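Local coordinates for Lysine/ornithine decarboxylase (Selenomonas ruminantium, PDB 5GJO), which decarboxylates both L-lysine and L-ornithine, giving cadaverine and putrescine, with pyridoxal 5'-phosphate as cofactor, at residues A[144-148]-A[299-303]. The protein carries 2 engineered substitutions. Numbering follows the deposited sequence.
Sequences KALVD and YDHWC. Engineered in segment 299-303: Cys-303 (natural residue Thr). With NA (sodium ion), chain J; SO4 (sulfate ion), chain C.
Leu-146 and Val-147 meet Asp-300, His-301 and Trp-302 without a hydrogen bond between the two segments. Tyr-299, at the end of helix 296-299, lies beyond this packing. Its OH binds a sodium ion at 2.4 Å, a site shared with Ser-357 O of the second subunit. Asp-300 is the first residue past the helix. Its backbone O lies 3.3 Å from Leu-146 CD2. The Asp-300 side chain crosses that of Val-147 at about a right angle, and OD1 comes 4.0 Å from Val-147 CG2. The main polar partner of this carboxylate is Arg-259, a residue of the cofactor pocket, in a salt bridge to OD2. The side chains of His-301 and Leu-146 run past each other in opposite directions, and the imidazole turns an edge to Leu-146 O. Trp-302 meets the same leucine at the edge of its indole, CE3 lying 3.7 Å from Leu-146 CD2. With chi1 at -173° Leu-146 CG lies opposite the backbone N, and chi2 of 66° extends CD2 onward to Asp-300 O and the indole edge. Cys-303, an engineered residue, follows and forms a disulfide with Cys-226, while Leu-146 and Val-147 form a classic beta bulge opposite Ser-183, a residue of the cofactor pocket. The contact thus joins a loop after strand 133-137 of the pyridoxal-binding TIM barrel to the loop after helix 296-299, beside the pyridoxal phosphate site of a class-II decarboxylase.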
loop_
_atom_site.group_PDB
_atom_site.type_symbol
_atom_site.label_atom_id
_atom_site.label_comp_id
_atom_site.label_asym_id
_atom_site.label_seq_id
_atom_site.Cartn_x
_atom_site.Cartn_y
_atom_site.Cartn_z
ATOM N N LYS A 144 22.743 -12.696 2.393
ATOM C CA LYS A 144 22.013 -12.689 1.142
ATOM C C LYS A 144 20.487 -12.694 1.291
ATOM O O LYS A 144 19.809 -13.422 0.625
ATOM C CB LYS A 144 22.449 -13.889 0.300
ATOM C CG LYS A 144 23.931 -13.988 0.053
ATOM C CD LYS A 144 24.232 -15.211 -0.778
ATOM C CE LYS A 144 25.709 -15.393 -1.003
ATOM N NZ LYS A 144 25.884 -16.480 -1.992
ATOM N N ALA A 145 19.969 -11.818 2.135
ATOM C CA ALA A 145 18.536 -11.733 2.324
ATOM C C ALA A 145 18.047 -10.442 1.706
ATOM O O ALA A 145 18.620 -9.416 1.926
ATOM C CB ALA A 145 18.197 -11.744 3.793
ATOM N N LEU A 146 16.991 -10.499 0.920
ATOM C CA LEU A 146 16.434 -9.265 0.361
ATOM C C LEU A 146 15.811 -8.389 1.410
ATOM O O LEU A 146 15.926 -7.163 1.309
ATOM C CB LEU A 146 15.395 -9.599 -0.672
ATOM C CG LEU A 146 14.815 -8.424 -1.506
ATOM C CD1 LEU A 146 15.894 -7.813 -2.387
ATOM C CD2 LEU A 146 13.606 -8.880 -2.310
ATOM N N VAL A 147 15.165 -9.018 2.385
ATOM C CA VAL A 147 14.465 -8.360 3.470
ATOM C C VAL A 147 15.165 -8.817 4.746
ATOM O O VAL A 147 15.137 -10.034 5.124
ATOM C CB VAL A 147 12.972 -8.716 3.492
ATOM C CG1 VAL A 147 12.266 -7.986 4.621
ATOM C CG2 VAL A 147 12.244 -8.375 2.180
ATOM N N ASP A 148 15.715 -7.859 5.472
ATOM C CA ASP A 148 16.369 -8.168 6.756
ATOM C C ASP A 148 15.309 -8.405 7.829
ATOM O O ASP A 148 14.496 -7.475 8.140
ATOM C CB ASP A 148 17.249 -6.984 7.097
ATOM C CG ASP A 148 17.841 -7.015 8.509
ATOM O OD1 ASP A 148 17.957 -8.084 9.144
ATOM O OD2 ASP A 148 18.284 -5.915 8.932
ATOM N N TYR A 299 7.441 -1.991 -1.614
ATOM C CA TYR A 299 7.626 -2.589 -0.301
ATOM C C TYR A 299 8.563 -3.780 -0.296
ATOM O O TYR A 299 9.077 -4.121 0.761
ATOM C CB TYR A 299 6.305 -3.025 0.352
ATOM C CG TYR A 299 5.438 -1.920 0.801
ATOM C CD1 TYR A 299 5.660 -1.295 1.997
ATOM C CD2 TYR A 299 4.376 -1.493 0.034
ATOM C CE1 TYR A 299 4.891 -0.249 2.390
ATOM C CE2 TYR A 299 3.570 -0.451 0.470
ATOM C CZ TYR A 299 3.858 0.178 1.629
ATOM O OH TYR A 299 3.031 1.190 2.123
ATOM N N ASP A 300 8.720 -4.453 -1.405
ATOM C CA ASP A 300 9.390 -5.786 -1.448
ATOM C C ASP A 300 10.578 -5.698 -2.400
ATOM O O ASP A 300 11.135 -6.735 -2.741
ATOM C CB ASP A 300 8.374 -6.817 -1.942
ATOM C CG ASP A 300 8.777 -8.263 -1.672
ATOM O OD1 ASP A 300 9.346 -8.572 -0.620
ATOM O OD2 ASP A 300 8.509 -9.108 -2.579
ATOM N N HIS A 301 10.971 -4.454 -2.793
ATOM C CA HIS A 301 12.118 -4.162 -3.644
ATOM C C HIS A 301 12.131 -5.070 -4.890
ATOM O O HIS A 301 13.194 -5.557 -5.309
ATOM C CB HIS A 301 13.463 -4.340 -2.886
ATOM C CG HIS A 301 13.451 -3.771 -1.505
ATOM N ND1 HIS A 301 13.707 -4.546 -0.382
ATOM C CD2 HIS A 301 13.096 -2.543 -1.046
ATOM C CE1 HIS A 301 13.549 -3.806 0.704
ATOM N NE2 HIS A 301 13.186 -2.585 0.333
ATOM N N TRP A 302 10.981 -5.349 -5.474
ATOM C CA TRP A 302 10.854 -6.453 -6.423
ATOM C C TRP A 302 10.729 -6.046 -7.897
ATOM O O TRP A 302 10.302 -4.962 -8.176
ATOM C CB TRP A 302 9.660 -7.315 -6.023
ATOM C CG TRP A 302 9.697 -8.730 -6.528
ATOM C CD1 TRP A 302 9.139 -9.206 -7.668
ATOM C CD2 TRP A 302 10.321 -9.845 -5.899
ATOM N NE1 TRP A 302 9.377 -10.542 -7.795
ATOM C CE2 TRP A 302 10.100 -10.962 -6.716
ATOM C CE3 TRP A 302 11.031 -10.016 -4.715
ATOM C CZ2 TRP A 302 10.570 -12.221 -6.386
ATOM C CZ3 TRP A 302 11.485 -11.255 -4.395
ATOM C CH2 TRP A 302 11.262 -12.350 -5.228
ATOM N N CYS A 303 11.148 -6.924 -8.814
ATOM C CA CYS A 303 10.994 -6.664 -10.274
ATOM C C CYS A 303 10.282 -7.854 -10.828
ATOM O O CYS A 303 10.840 -8.948 -10.717
ATOM C CB CYS A 303 12.412 -6.598 -10.862
ATOM S SG CYS A 303 12.483 -6.477 -12.695
HETATM NA NA NA J . 0.797 0.661 1.592
HETATM S S SO4 C . 25.758 -19.408 0.742
HETATM O O1 SO4 C . 24.807 -20.540 0.971
HETATM O O2 SO4 C . 27.122 -19.914 0.682
HETATM O O3 SO4 C . 25.355 -18.932 -0.613
HETATM O O4 SO4 C . 25.620 -18.302 1.726
#